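GAF domain/HD domain protein (Geobacter sulfurreducens, PDB 3EEA) is of unknown function but carries a GAF domain, the part described here, joined in the whole protein to an HD-type domain that is probably a phosphohydrolase. Local coordinates at residues A[25-39]-A[121-135]. Residues are numbered along the deposited sequence; the frame is centred on the assembly and turned at random.
Sequences LRKLVKTRWIAVYFF and IGAVFMARTRDNPPF
Arg128 reaches from the end of strand 121-129 to the loop 29-32. Arg128 CB lies 3.9 Å from Arg32 N, and CG, set between the backbone N and the carbonyl carbon (chi1 49°), starts an extended chain that carries Arg128 CD to within 3.0 Å of Lys30 O. Arg128 NH2 then gives Lys30 O a straight hydrogen bond of 2.7 Å (N-H...O 179°), on a lone pair and in the guanidinium plane, while Val29 CG1 packs near the same nitrogen. NH1 bonds to Pro133 O and forms a salt bridge with Glu139. Phe135 CD1 lies over one guanidinium face, and Arg128 NE in turn over a face of the Phe135 ring, toward its rim. A leucine here would probably leave the carbonyls of Lys30 and Pro133 and the Glu139 carboxylate without this donor, freeing the loop to shift. Next to it, Arg32 and Trp33 both face Ala127 in a classic beta bulge: Arg32 N bonds to Ala127 O at 2.7 Å, and Ala127 CB sits over the six-membered ring of Trp33, 3.4 Å from its centroid. Beyond the bulge the strands pair antiparallel. Trp33, Tyr37 and Phe125 line a pocket holding a polyether (PG6), probably from the crystallisation liquor; Tyr37 CD2 meets the Phe125 ring edge, 3.5 Å from Phe125 CE2. On the other face Val124 and Met126 pack against helix 14-28, Met126 also touching helix 137-158; strands 46-52 and 107-116 flank the pair in the antiparallel GAF sheet.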
loop_
_atom_site.group_PDB
_atom_site.type_symbol
_atom_site.label_atom_id
_atom_site.label_comp_id
_atom_site.label_asym_id
_atom_site.label_seq_id
_atom_site.Cartn_x
_atom_site.Cartn_y
_atom_site.Cartn_z
ATOM N N LEU A 25 -0.720 -4.272 -5.915
ATOM C CA LEU A 25 -0.071 -3.801 -7.146
ATOM C C LEU A 25 -0.959 -4.115 -8.350
ATOM O O LEU A 25 -1.157 -3.214 -9.187
ATOM C CB LEU A 25 1.296 -4.395 -7.369
ATOM C CG LEU A 25 2.333 -3.921 -6.365
ATOM C CD1 LEU A 25 3.552 -4.868 -6.499
ATOM C CD2 LEU A 25 2.670 -2.423 -6.578
ATOM N N ARG A 26 -1.473 -5.341 -8.429
ATOM C CA ARG A 26 -2.317 -5.697 -9.597
ATOM C C ARG A 26 -3.607 -4.862 -9.710
ATOM O O ARG A 26 -4.136 -4.639 -10.821
ATOM C CB ARG A 26 -2.602 -7.188 -9.649
ATOM C CG ARG A 26 -1.373 -7.903 -10.184
ATOM C CD ARG A 26 -1.505 -9.403 -10.344
ATOM N NE ARG A 26 -2.480 -9.859 -11.344
ATOM C CZ ARG A 26 -2.278 -9.917 -12.662
ATOM N NH1 ARG A 26 -1.145 -9.520 -13.207
ATOM N NH2 ARG A 26 -3.234 -10.369 -13.451
ATOM N N LYS A 27 -4.149 -4.478 -8.572
ATOM C CA LYS A 27 -5.327 -3.618 -8.514
ATOM C C LYS A 27 -5.027 -2.160 -8.844
ATOM O O LYS A 27 -5.918 -1.418 -9.330
ATOM C CB LYS A 27 -5.950 -3.713 -7.152
ATOM C CG LYS A 27 -6.629 -5.045 -6.901
ATOM C CD LYS A 27 -7.364 -4.939 -5.610
ATOM C CE LYS A 27 -7.857 -6.269 -5.163
ATOM N NZ LYS A 27 -8.620 -5.997 -3.927
ATOM N N LEU A 28 -3.799 -1.721 -8.590
ATOM C CA LEU A 28 -3.455 -0.317 -8.820
ATOM C C LEU A 28 -2.840 -0.040 -10.189
ATOM O O LEU A 28 -2.892 1.083 -10.664
ATOM C CB LEU A 28 -2.449 0.150 -7.743
ATOM C CG LEU A 28 -3.089 0.295 -6.366
ATOM C CD1 LEU A 28 -2.049 0.613 -5.323
ATOM C CD2 LEU A 28 -4.259 1.338 -6.439
ATOM N N VAL A 29 -2.201 -1.047 -10.783
ATOM C CA VAL A 29 -1.452 -0.864 -12.024
ATOM C C VAL A 29 -1.798 -2.026 -12.915
ATOM O O VAL A 29 -1.711 -3.165 -12.499
ATOM C CB VAL A 29 0.086 -0.817 -11.764
ATOM C CG1 VAL A 29 0.877 -0.667 -13.101
ATOM C CG2 VAL A 29 0.488 0.328 -10.788
ATOM N N LYS A 30 -2.239 -1.748 -14.142
ATOM C CA LYS A 30 -2.570 -2.825 -15.108
ATOM C C LYS A 30 -1.295 -3.602 -15.462
ATOM O O LYS A 30 -0.283 -3.031 -15.900
ATOM C CB LYS A 30 -3.229 -2.245 -16.375
ATOM C CG LYS A 30 -4.597 -1.660 -16.070
ATOM C CD LYS A 30 -5.310 -1.036 -17.296
ATOM C CE LYS A 30 -6.713 -0.479 -16.919
ATOM N NZ LYS A 30 -7.409 0.154 -18.100
ATOM N N THR A 31 -1.335 -4.913 -15.242
ATOM C CA THR A 31 -0.176 -5.763 -15.477
ATOM C C THR A 31 -0.635 -7.145 -15.949
ATOM O O THR A 31 -1.750 -7.593 -15.604
ATOM C CB THR A 31 0.631 -5.962 -14.133
ATOM O OG1 THR A 31 -0.119 -6.798 -13.233
ATOM C CG2 THR A 31 0.871 -4.671 -13.447
ATOM N N ARG A 32 0.186 -7.822 -16.737
ATOM C CA ARG A 32 -0.085 -9.214 -17.074
ATOM C C ARG A 32 0.274 -10.153 -15.907
ATOM O O ARG A 32 -0.487 -11.073 -15.523
ATOM C CB ARG A 32 0.688 -9.541 -18.316
ATOM C CG ARG A 32 0.513 -10.933 -18.866
ATOM C CD ARG A 32 1.462 -11.123 -19.993
ATOM N NE ARG A 32 1.436 -12.494 -20.472
ATOM C CZ ARG A 32 0.546 -12.955 -21.356
ATOM N NH1 ARG A 32 -0.421 -12.159 -21.822
ATOM N NH2 ARG A 32 0.602 -14.224 -21.742
ATOM N N TRP A 33 1.457 -9.956 -15.351
ATOM C CA TRP A 33 1.856 -10.735 -14.198
ATOM C C TRP A 33 2.921 -10.018 -13.368
ATOM O O TRP A 33 3.464 -8.981 -13.815
ATOM C CB TRP A 33 2.374 -12.089 -14.616
ATOM C CG TRP A 33 3.399 -12.160 -15.638
ATOM C CD1 TRP A 33 3.228 -12.689 -16.910
ATOM C CD2 TRP A 33 4.834 -11.932 -15.502
ATOM N NE1 TRP A 33 4.404 -12.689 -17.575
ATOM C CE2 TRP A 33 5.415 -12.241 -16.753
ATOM C CE3 TRP A 33 5.653 -11.409 -14.483
ATOM C CZ2 TRP A 33 6.783 -12.094 -17.010
ATOM C CZ3 TRP A 33 7.033 -11.256 -14.734
ATOM C CH2 TRP A 33 7.580 -11.578 -16.001
ATOM N N ILE A 34 3.116 -10.552 -12.168
ATOM C CA ILE A 34 4.073 -10.106 -11.155
ATOM C C ILE A 34 4.809 -11.320 -10.608
ATOM O O ILE A 34 4.200 -12.368 -10.357
ATOM C CB ILE A 34 3.373 -9.377 -9.962
ATOM C CG1 ILE A 34 2.454 -8.295 -10.515
ATOM C CG2 ILE A 34 4.430 -8.868 -8.953
ATOM C CD1 ILE A 34 1.734 -7.381 -9.469
ATOM N N ALA A 35 6.128 -11.213 -10.512
ATOM C CA ALA A 35 6.972 -12.280 -10.028
ATOM C C ALA A 35 7.907 -11.721 -8.945
ATOM O O ALA A 35 8.672 -10.794 -9.230
ATOM C CB ALA A 35 7.778 -12.875 -11.182
ATOM N N VAL A 36 7.845 -12.274 -7.729
ATOM C CA VAL A 36 8.589 -11.771 -6.607
ATOM C C VAL A 36 9.630 -12.785 -6.215
ATOM O O VAL A 36 9.321 -13.974 -6.131
ATOM C CB VAL A 36 7.663 -11.469 -5.359
ATOM C CG1 VAL A 36 8.541 -10.898 -4.194
ATOM C CG2 VAL A 36 6.509 -10.571 -5.777
ATOM N N TYR A 37 10.843 -12.302 -5.972
ATOM C CA TYR A 37 11.980 -13.095 -5.546
ATOM C C TYR A 37 12.649 -12.515 -4.303
ATOM O O TYR A 37 12.663 -11.279 -4.097
ATOM C CB TYR A 37 13.046 -13.052 -6.623
ATOM C CG TYR A 37 12.672 -13.734 -7.913
ATOM C CD1 TYR A 37 13.187 -15.007 -8.250
ATOM C CD2 TYR A 37 11.800 -13.124 -8.806
ATOM C CE1 TYR A 37 12.814 -15.629 -9.431
ATOM C CE2 TYR A 37 11.477 -13.728 -10.011
ATOM C CZ TYR A 37 11.971 -14.970 -10.312
ATOM O OH TYR A 37 11.601 -15.549 -11.490
ATOM N N PHE A 38 13.255 -13.384 -3.491
ATOM C CA PHE A 38 14.088 -12.916 -2.409
ATOM C C PHE A 38 15.556 -13.128 -2.720
ATOM O O PHE A 38 15.915 -14.094 -3.396
ATOM C CB PHE A 38 13.718 -13.622 -1.122
ATOM C CG PHE A 38 12.405 -13.196 -0.547
ATOM C CD1 PHE A 38 12.106 -11.844 -0.381
ATOM C CD2 PHE A 38 11.483 -14.131 -0.136
ATOM C CE1 PHE A 38 10.900 -11.455 0.159
ATOM C CE2 PHE A 38 10.256 -13.749 0.429
ATOM C CZ PHE A 38 9.967 -12.419 0.575
ATOM N N PHE A 39 16.399 -12.238 -2.216
ATOM C CA PHE A 39 17.842 -12.365 -2.433
ATOM C C PHE A 39 18.410 -13.241 -1.326
ATOM O O PHE A 39 18.206 -12.947 -0.140
ATOM C CB PHE A 39 18.531 -11.030 -2.425
ATOM C CG PHE A 39 19.979 -11.100 -2.885
ATOM C CD1 PHE A 39 20.290 -11.506 -4.157
ATOM C CD2 PHE A 39 21.005 -10.756 -2.028
ATOM C CE1 PHE A 39 21.618 -11.553 -4.596
ATOM C CE2 PHE A 39 22.336 -10.815 -2.453
ATOM C CZ PHE A 39 22.626 -11.215 -3.750
ATOM N N ILE A 121 17.161 -6.802 -0.720
ATOM C CA ILE A 121 16.695 -8.048 -0.127
ATOM C C ILE A 121 15.816 -8.920 -1.019
ATOM O O ILE A 121 15.413 -10.028 -0.629
ATOM C CB ILE A 121 15.948 -7.823 1.204
ATOM C CG1 ILE A 121 14.608 -7.089 1.016
ATOM C CG2 ILE A 121 16.823 -7.025 2.180
ATOM C CD1 ILE A 121 13.794 -7.073 2.304
ATOM N N GLY A 122 15.567 -8.453 -2.234
ATOM C CA GLY A 122 14.655 -9.135 -3.135
ATOM C C GLY A 122 14.371 -8.283 -4.351
ATOM O O GLY A 122 15.016 -7.224 -4.578
ATOM N N ALA A 123 13.468 -8.753 -5.192
ATOM C CA ALA A 123 13.139 -8.034 -6.418
ATOM C C ALA A 123 11.679 -8.329 -6.810
ATOM O O ALA A 123 11.212 -9.416 -6.579
ATOM C CB ALA A 123 14.096 -8.400 -7.544
ATOM N N VAL A 124 11.005 -7.358 -7.390
ATOM C CA VAL A 124 9.644 -7.523 -7.928
ATOM C C VAL A 124 9.724 -7.231 -9.413
ATOM O O VAL A 124 10.150 -6.125 -9.816
ATOM C CB VAL A 124 8.649 -6.557 -7.252
ATOM C CG1 VAL A 124 7.229 -6.681 -7.843
ATOM C CG2 VAL A 124 8.622 -6.800 -5.743
ATOM N N PHE A 125 9.327 -8.196 -10.232
ATOM C CA PHE A 125 9.236 -7.984 -11.669
ATOM C C PHE A 125 7.760 -7.926 -12.099
ATOM O O PHE A 125 6.926 -8.731 -11.642
ATOM C CB PHE A 125 9.921 -9.093 -12.376
ATOM C CG PHE A 125 11.372 -9.281 -11.961
ATOM C CD1 PHE A 125 12.363 -8.515 -12.535
ATOM C CD2 PHE A 125 11.718 -10.176 -10.946
ATOM C CE1 PHE A 125 13.702 -8.689 -12.151
ATOM C CE2 PHE A 125 13.050 -10.363 -10.553
ATOM C CZ PHE A 125 14.035 -9.595 -11.141
ATOM N N MET A 126 7.443 -6.960 -12.929
ATOM C CA MET A 126 6.071 -6.721 -13.403
ATOM C C MET A 126 6.141 -6.661 -14.903
ATOM O O MET A 126 7.096 -6.129 -15.439
ATOM C CB MET A 126 5.535 -5.427 -12.839
ATOM C CG MET A 126 5.361 -5.539 -11.274
ATOM S SD MET A 126 4.730 -4.048 -10.538
ATOM C CE MET A 126 3.112 -3.950 -11.173
ATOM N N ALA A 127 5.152 -7.268 -15.566
ATOM C CA ALA A 127 5.174 -7.398 -17.012
ATOM C C ALA A 127 3.816 -7.045 -17.582
ATOM O O ALA A 127 2.790 -7.339 -16.976
ATOM C CB ALA A 127 5.539 -8.860 -17.422
ATOM N N ARG A 128 3.847 -6.437 -18.745
ATOM C CA ARG A 128 2.692 -6.434 -19.632
ATOM C C ARG A 128 3.114 -6.528 -21.104
ATOM O O ARG A 128 4.309 -6.372 -21.449
ATOM C CB ARG A 128 1.721 -5.291 -19.330
ATOM C CG ARG A 128 2.249 -4.027 -19.201
ATOM C CD ARG A 128 1.205 -3.130 -18.511
ATOM N NE ARG A 128 1.520 -1.779 -18.802
ATOM C CZ ARG A 128 1.219 -0.687 -18.098
ATOM N NH1 ARG A 128 1.664 0.439 -18.587
ATOM N NH2 ARG A 128 0.552 -0.681 -16.962
ATOM N N THR A 129 2.148 -6.864 -21.971
ATOM C CA THR A 129 2.493 -7.122 -23.363
ATOM C C THR A 129 2.894 -5.826 -23.976
ATOM O O THR A 129 2.389 -4.775 -23.575
ATOM C CB THR A 129 1.345 -7.786 -24.135
ATOM O OG1 THR A 129 0.146 -7.032 -23.938
ATOM C CG2 THR A 129 1.145 -9.217 -23.605
ATOM N N ARG A 130 3.821 -5.908 -24.927
ATOM C CA ARG A 130 4.463 -4.750 -25.540
ATOM C C ARG A 130 3.579 -3.904 -26.459
ATOM O O ARG A 130 4.015 -2.845 -26.901
ATOM C CB ARG A 130 5.663 -5.194 -26.386
ATOM C CG ARG A 130 6.807 -5.776 -25.609
ATOM C CD ARG A 130 7.953 -6.121 -26.546
ATOM N NE ARG A 130 8.636 -4.901 -26.979
ATOM C CZ ARG A 130 8.746 -4.460 -28.231
ATOM N NH1 ARG A 130 8.235 -5.121 -29.252
ATOM N NH2 ARG A 130 9.394 -3.323 -28.455
ATOM N N ASP A 131 2.391 -4.380 -26.786
ATOM C CA ASP A 131 1.435 -3.562 -27.565
ATOM C C ASP A 131 0.718 -2.535 -26.660
ATOM O O ASP A 131 0.100 -1.603 -27.159
ATOM C CB ASP A 131 0.427 -4.437 -28.330
ATOM C CG ASP A 131 -0.265 -5.433 -27.446
ATOM O OD1 ASP A 131 0.281 -5.721 -26.369
ATOM O OD2 ASP A 131 -1.325 -5.957 -27.824
ATOM N N ASN A 132 0.835 -2.706 -25.343
ATOM C CA ASN A 132 0.384 -1.726 -24.356
ATOM C C ASN A 132 1.453 -0.684 -24.100
ATOM O O ASN A 132 2.619 -0.925 -24.359
ATOM C CB ASN A 132 0.064 -2.412 -23.029
ATOM C CG ASN A 132 -1.163 -3.281 -23.113
ATOM O OD1 ASN A 132 -2.271 -2.781 -23.296
ATOM N ND2 ASN A 132 -0.976 -4.593 -22.986
ATOM N N PRO A 133 1.063 0.496 -23.599
ATOM C CA PRO A 133 2.107 1.478 -23.281
ATOM C C PRO A 133 3.008 0.932 -22.195
ATOM O O PRO A 133 2.528 0.157 -21.360
ATOM C CB PRO A 133 1.325 2.663 -22.725
ATOM C CG PRO A 133 -0.083 2.474 -23.219
ATOM C CD PRO A 133 -0.291 1.007 -23.310
ATOM N N PRO A 134 4.298 1.275 -22.235
ATOM C CA PRO A 134 5.193 0.893 -21.141
ATOM C C PRO A 134 4.738 1.479 -19.796
ATOM O O PRO A 134 3.940 2.448 -19.751
ATOM C CB PRO A 134 6.562 1.477 -21.552
ATOM C CG PRO A 134 6.276 2.461 -22.603
ATOM C CD PRO A 134 4.956 2.142 -23.231
ATOM N N PHE A 135 5.219 0.904 -18.700
ATOM C CA PHE A 135 4.952 1.494 -17.397
ATOM C C PHE A 135 5.441 2.951 -17.393
ATOM O O PHE A 135 6.592 3.230 -17.771
ATOM C CB PHE A 135 5.605 0.699 -16.285
ATOM C CG PHE A 135 5.128 -0.743 -16.182
ATOM C CD1 PHE A 135 3.954 -1.068 -15.539
ATOM C CD2 PHE A 135 5.861 -1.753 -16.764
ATOM C CE1 PHE A 135 3.550 -2.387 -15.450
ATOM C CE2 PHE A 135 5.456 -3.079 -16.695
ATOM C CZ PHE A 135 4.315 -3.396 -16.022
#